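Local coordinates for endoribonuclease L-PSP/chorismate mutase-like domain-containing protein (Shewanella oneidensis, PDB 2OTM) that is of unknown function but belongs to the YjgF/chorismate mutase-like family and is a putative endoribonuclease, at residues 42-52 and 67-76. Numbering follows the deposited sequence.
Sequences QFPYLQGKLLY and AACRLATLNA
The methyl of Ala68 lies over one face of the Tyr52 ring as a CH-pi contact, with CB 3.7 Å from the ring centroid. CD2 of Leu71 meets the rim of the same ring. Tyr60 meets Tyr52 edge-to-face. The Tyr45 ring has OD1 of Asn75 at its edge, and ring and amide planes stand 57° apart.

The Asn75 amide joins hairpin to helix. ND2 donates to Tyr45 O (3.0 Å, 166° at the hydrogen), on a lone pair in the carbonyl plane. It also donates to Leu71 O (3.0 Å), from above that carbonyl plane, while Asn75 N reaches the same oxygen from the other face. Both acceptors lie nearly in the amide plane, so the two bonds fix its rotation. Asn75 CG is anti to its own carbonyl carbon (chi1 -84°), which turns the amide back over the previous helical turn.

Leu71 is the apolar counterpart. Its CD2 packs against CD2 of Leu51 (3.7 Å), and its CD1 lies by Tyr45 O. Pro44, centre of an inverse gamma turn, sets CB on Ala68 O at 3.5 Å. Ala72 CA points its hydrogen at Phe43 O. Gln42 bends at chi2, laying CG on Ala76 CB (3.6 Å). A water bridges Gln42 OE1 and Asn75 O, donating to both.

The small side chain of Ala72 is consistent with the close backbone approach, 3.9 Å between Pro44 CA and Ala72 CA. The arrangement docks a small two-stranded hairpin with a type I' turn onto helix 62-84, which packs on strand 146-153 in the alpha-beta fold of the YjgF-like family.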
ATOM      1  N   GLN B  42       3.641   9.418   8.444  1.00 19.59           N
ATOM      2  CA  GLN B  42       3.699  10.126   9.714  1.00 19.89           C
ATOM      3  C   GLN B  42       4.566   9.353  10.698  1.00 20.24           C
ATOM      4  O   GLN B  42       4.461   8.155  10.789  1.00 19.90           O
ATOM      5  CB  GLN B  42       2.300  10.274  10.304  1.00 21.91           C
ATOM      6  CG  GLN B  42       1.341  10.954   9.376  1.00 23.16           C
ATOM      7  CD  GLN B  42       1.592  12.439   9.259  1.00 30.57           C
ATOM      8  OE1 GLN B  42       1.861  13.112  10.242  1.00 29.16           O
ATOM      9  NE2 GLN B  42       1.496  12.958   8.035  1.00 33.41           N
ATOM     10  N   PHE B  43       5.452  10.077  11.376  1.00 20.15           N
ATOM     11  CA  PHE B  43       6.509   9.499  12.201  1.00 20.29           C
ATOM     12  C   PHE B  43       6.226   9.721  13.681  1.00 19.05           C
ATOM     13  O   PHE B  43       5.478  10.654  14.058  1.00 19.67           O
ATOM     14  CB  PHE B  43       7.808  10.232  11.894  1.00 21.85           C
ATOM     15  CG  PHE B  43       8.318  10.017  10.504  1.00 18.92           C
ATOM     16  CD1 PHE B  43       7.894  10.835   9.452  1.00 26.31           C
ATOM     17  CD2 PHE B  43       9.239   9.020  10.238  1.00 24.50           C
ATOM     18  CE1 PHE B  43       8.370  10.632   8.161  1.00 30.30           C
ATOM     19  CE2 PHE B  43       9.710   8.811   8.948  1.00 27.93           C
ATOM     20  CZ  PHE B  43       9.273   9.615   7.908  1.00 28.41           C
ATOM     21  N   PRO B  44       6.875   8.939  14.543  1.00 20.27           N
ATOM     22  CA  PRO B  44       6.737   9.121  15.973  1.00 20.16           C
ATOM     23  C   PRO B  44       7.639  10.230  16.546  1.00 20.40           C
ATOM     24  O   PRO B  44       8.678   9.971  17.180  1.00 20.55           O
ATOM     25  CB  PRO B  44       7.080   7.736  16.538  1.00 21.85           C
ATOM     26  CG  PRO B  44       8.050   7.190  15.611  1.00 19.49           C
ATOM     27  CD  PRO B  44       7.737   7.784  14.226  1.00 18.61           C
ATOM     28  N   TYR B  45       7.216  11.455  16.289  1.00 20.63           N
ATOM     29  CA  TYR B  45       7.867  12.655  16.741  1.00 22.64           C
ATOM     30  C   TYR B  45       7.262  13.139  18.022  1.00 24.39           C
ATOM     31  O   TYR B  45       6.051  13.141  18.183  1.00 22.02           O
ATOM     32  CB  TYR B  45       7.653  13.802  15.756  1.00 24.63           C
ATOM     33  CG  TYR B  45       8.520  13.767  14.528  1.00 22.90           C
ATOM     34  CD1 TYR B  45       9.891  13.939  14.624  1.00 26.78           C
ATOM     35  CD2 TYR B  45       7.961  13.653  13.258  1.00 24.45           C
ATOM     36  CE1 TYR B  45      10.696  13.927  13.507  1.00 28.86           C
ATOM     37  CE2 TYR B  45       8.769  13.638  12.125  1.00 26.88           C
ATOM     38  CZ  TYR B  45      10.138  13.774  12.268  1.00 28.07           C
ATOM     39  OH  TYR B  45      10.939  13.795  11.167  1.00 30.84           O
ATOM     40  N   LEU B  46       8.116  13.613  18.920  1.00 25.80           N
ATOM     41  CA  LEU B  46       7.660  14.268  20.115  1.00 27.22           C
ATOM     42  C   LEU B  46       8.572  15.474  20.315  1.00 29.38           C
ATOM     43  O   LEU B  46       9.788  15.324  20.351  1.00 27.72           O
ATOM     44  CB  LEU B  46       7.771  13.307  21.287  1.00 31.46           C
ATOM     45  CG  LEU B  46       7.463  13.867  22.685  1.00 32.45           C
ATOM     46  CD1 LEU B  46       5.973  14.153  22.862  1.00 32.09           C
ATOM     47  CD2 LEU B  46       7.984  12.899  23.756  1.00 39.15           C
ATOM     48  N   GLN B  47       7.980  16.656  20.395  1.00 32.56           N
ATOM     49  CA  GLN B  47       8.745  17.894  20.517  1.00 36.44           C
ATOM     50  C   GLN B  47       9.822  17.999  19.438  1.00 35.46           C
ATOM     51  O   GLN B  47      10.961  18.355  19.721  1.00 35.58           O
ATOM     52  CB  GLN B  47       9.399  17.948  21.899  1.00 37.87           C
ATOM     53  CG  GLN B  47       8.417  17.921  23.055  1.00 45.85           C
ATOM     54  CD  GLN B  47       7.617  19.203  23.153  1.00 59.27           C
ATOM     55  OE1 GLN B  47       8.011  20.247  22.606  1.00 68.69           O
ATOM     56  NE2 GLN B  47       6.484  19.140  23.849  1.00 68.06           N
ATOM     57  N   GLY B  48       9.460  17.652  18.211  1.00 34.24           N
ATOM     58  CA  GLY B  48      10.370  17.747  17.083  1.00 33.49           C
ATOM     59  C   GLY B  48      11.468  16.706  17.037  1.00 33.05           C
ATOM     60  O   GLY B  48      12.309  16.752  16.141  1.00 34.24           O
ATOM     61  N   LYS B  49      11.472  15.764  17.988  1.00 28.71           N
ATOM     62  CA  LYS B  49      12.486  14.704  18.013  1.00 28.47           C
ATOM     63  C   LYS B  49      11.884  13.366  17.584  1.00 25.10           C
ATOM     64  O   LYS B  49      10.849  12.982  18.080  1.00 23.75           O
ATOM     65  CB  LYS B  49      13.058  14.562  19.418  1.00 29.67           C
ATOM     66  CG  LYS B  49      13.949  15.741  19.838  1.00 37.23           C
ATOM     67  N   LEU B  50      12.560  12.658  16.690  1.00 25.01           N
ATOM     68  CA  LEU B  50      12.128  11.332  16.268  1.00 22.07           C
ATOM     69  C   LEU B  50      12.492  10.389  17.389  1.00 24.03           C
ATOM     70  O   LEU B  50      13.661  10.129  17.643  1.00 22.72           O
ATOM     71  CB  LEU B  50      12.798  10.923  14.962  1.00 23.98           C
ATOM     72  CG  LEU B  50      12.336   9.582  14.411  1.00 23.20           C
ATOM     73  CD1 LEU B  50      10.840   9.613  14.216  1.00 20.90           C
ATOM     74  CD2 LEU B  50      13.088   9.248  13.109  1.00 20.86           C
ATOM     75  N   LEU B  51      11.486   9.906  18.096  1.00 20.40           N
ATOM     76  CA  LEU B  51      11.717   9.269  19.378  1.00 23.33           C
ATOM     77  C   LEU B  51      12.166   7.821  19.279  1.00 23.42           C
ATOM     78  O   LEU B  51      12.823   7.329  20.188  1.00 25.04           O
ATOM     79  CB  LEU B  51      10.482   9.402  20.239  1.00 24.40           C
ATOM     80  CG  LEU B  51      10.633   9.793  21.693  1.00 35.76           C
ATOM     81  CD1 LEU B  51      11.360  11.147  21.811  1.00 40.23           C
ATOM     82  CD2 LEU B  51       9.239   9.868  22.301  1.00 32.73           C
ATOM     83  N   TYR B  52      11.829   7.164  18.180  1.00 21.64           N
ATOM     84  CA  TYR B  52      12.126   5.741  17.976  1.00 20.55           C
ATOM     85  C   TYR B  52      12.847   5.520  16.662  1.00 21.53           C
ATOM     86  O   TYR B  52      12.283   5.713  15.584  1.00 23.25           O
ATOM     87  CB  TYR B  52      10.847   4.944  17.972  1.00 19.73           C
ATOM     88  CG  TYR B  52      10.052   5.088  19.240  1.00 17.34           C
ATOM     89  CD1 TYR B  52      10.272   4.241  20.299  1.00 18.61           C
ATOM     90  CD2 TYR B  52       9.104   6.068  19.380  1.00 20.83           C
ATOM     91  CE1 TYR B  52       9.539   4.351  21.469  1.00 22.70           C
ATOM     92  CE2 TYR B  52       8.369   6.207  20.565  1.00 19.79           C
ATOM     93  CZ  TYR B  52       8.589   5.335  21.588  1.00 24.51           C
ATOM     94  OH  TYR B  52       7.877   5.447  22.763  1.00 21.92           O
ATOM     95  N   ALA B  67       3.896   1.883  21.704  1.00 18.42           N
ATOM     96  CA  ALA B  67       4.014   3.313  22.067  1.00 18.24           C
ATOM     97  C   ALA B  67       4.432   4.132  20.846  1.00 19.55           C
ATOM     98  O   ALA B  67       3.917   5.259  20.619  1.00 19.51           O
ATOM     99  CB  ALA B  67       5.011   3.461  23.202  1.00 18.50           C
ATOM    100  N   ALA B  68       5.329   3.560  20.024  1.00 18.68           N
ATOM    101  CA  ALA B  68       5.781   4.255  18.830  1.00 18.97           C
ATOM    102  C   ALA B  68       4.667   4.445  17.816  1.00 19.80           C
ATOM    103  O   ALA B  68       4.506   5.517  17.256  1.00 21.57           O
ATOM    104  CB  ALA B  68       6.923   3.503  18.186  1.00 16.55           C
ATOM    105  N   CYS B  69       3.880   3.408  17.588  1.00 20.19           N
ATOM    106  CA  CYS B  69       2.775   3.513  16.632  1.00 19.96           C
ATOM    107  C   CYS B  69       1.684   4.426  17.129  1.00 20.05           C
ATOM    108  O   CYS B  69       1.003   5.102  16.329  1.00 21.20           O
ATOM    109  CB  CYS B  69       2.214   2.153  16.325  1.00 18.68           C
ATOM    110  SG  CYS B  69       3.384   1.103  15.396  1.00 24.22           S
ATOM    111  N   ARG B  70       1.507   4.448  18.443  1.00 20.17           N
ATOM    112  CA  ARG B  70       0.578   5.395  19.070  1.00 19.50           C
ATOM    113  C   ARG B  70       1.046   6.834  18.811  1.00 21.12           C
ATOM    114  O   ARG B  70       0.242   7.698  18.435  1.00 21.09           O
ATOM    115  CB  ARG B  70       0.453   5.087  20.567  1.00 20.01           C
ATOM    116  CG  ARG B  70      -0.512   5.965  21.353  1.00 20.85           C
ATOM    117  CD  ARG B  70      -0.567   5.521  22.829  1.00 25.83           C
ATOM    118  NE  ARG B  70      -1.340   6.452  23.681  1.00 26.73           N
ATOM    119  CZ  ARG B  70      -2.656   6.381  23.919  1.00 34.42           C
ATOM    120  NH1 ARG B  70      -3.408   5.440  23.382  1.00 29.19           N
ATOM    121  NH2 ARG B  70      -3.233   7.271  24.705  1.00 34.03           N
ATOM    122  N   LEU B  71       2.331   7.111  19.010  1.00 19.39           N
ATOM    123  CA  LEU B  71       2.857   8.457  18.823  1.00 20.31           C
ATOM    124  C   LEU B  71       2.809   8.882  17.346  1.00 20.06           C
ATOM    125  O   LEU B  71       2.458  10.025  17.035  1.00 22.74           O
ATOM    126  CB  LEU B  71       4.275   8.566  19.374  1.00 20.95           C
ATOM    127  CG  LEU B  71       4.944   9.926  19.393  1.00 18.60           C
ATOM    128  CD1 LEU B  71       4.083  11.017  20.072  1.00 20.09           C
ATOM    129  CD2 LEU B  71       6.346   9.780  20.012  1.00 18.27           C
ATOM    130  N   ALA B  72       3.175   7.983  16.436  1.00 18.53           N
ATOM    131  CA  ALA B  72       3.043   8.273  14.989  1.00 17.46           C
ATOM    132  C   ALA B  72       1.600   8.589  14.605  1.00 18.67           C
ATOM    133  O   ALA B  72       1.326   9.470  13.767  1.00 20.68           O
ATOM    134  CB  ALA B  72       3.577   7.071  14.168  1.00 15.64           C
ATOM    135  N   THR B  73       0.664   7.881  15.233  1.00 20.50           N
ATOM    136  CA  THR B  73      -0.764   8.083  14.950  1.00 19.06           C
ATOM    137  C   THR B  73      -1.229   9.422  15.545  1.00 20.39           C
ATOM    138  O   THR B  73      -2.029  10.126  14.947  1.00 21.81           O
ATOM    139  CB  THR B  73      -1.603   6.921  15.458  1.00 20.25           C
ATOM    140  OG1 THR B  73      -1.162   5.704  14.810  1.00 17.27           O
ATOM    141  CG2 THR B  73      -3.067   7.161  15.144  1.00 20.57           C
ATOM    142  N   LEU B  74      -0.703   9.791  16.703  1.00 19.79           N
ATOM    143  CA  LEU B  74      -0.998  11.117  17.245  1.00 22.55           C
ATOM    144  C   LEU B  74      -0.531  12.191  16.286  1.00 21.76           C
ATOM    145  O   LEU B  74      -1.233  13.183  16.084  1.00 21.46           O
ATOM    146  CB  LEU B  74      -0.321  11.300  18.610  1.00 21.82           C
ATOM    147  CG  LEU B  74      -0.716  12.525  19.417  1.00 28.67           C
ATOM    148  CD1 LEU B  74      -2.221  12.464  19.791  1.00 22.68           C
ATOM    149  CD2 LEU B  74       0.172  12.626  20.649  1.00 26.33           C
ATOM    150  N   ASN B  75       0.655  12.004  15.702  1.00 20.84           N
ATOM    151  CA  ASN B  75       1.149  12.893  14.640  1.00 20.78           C
ATOM    152  C   ASN B  75       0.221  12.910  13.432  1.00 20.73           C
ATOM    153  O   ASN B  75      -0.120  13.971  12.929  1.00 23.13           O
ATOM    154  CB  ASN B  75       2.580  12.506  14.204  1.00 20.87           C
ATOM    155  CG  ASN B  75       3.648  13.113  15.098  1.00 21.49           C
ATOM    156  OD1 ASN B  75       4.181  14.189  14.784  1.00 23.30           O
ATOM    157  ND2 ASN B  75       3.931  12.463  16.233  1.00 19.66           N
ATOM    158  N   ALA B  76      -0.223  11.736  12.993  1.00 21.85           N
ATOM    159  CA  ALA B  76      -1.182  11.632  11.891  1.00 20.58           C
ATOM    160  C   ALA B  76      -2.497  12.368  12.179  1.00 22.58           C
ATOM    161  O   ALA B  76      -3.081  12.972  11.286  1.00 22.68           O
ATOM    162  CB  ALA B  76      -1.454  10.145  11.549  1.00 19.02           C
TER
HETATM  163  O   HOH W   1       1.792  15.409  11.518  1.00 32.17           O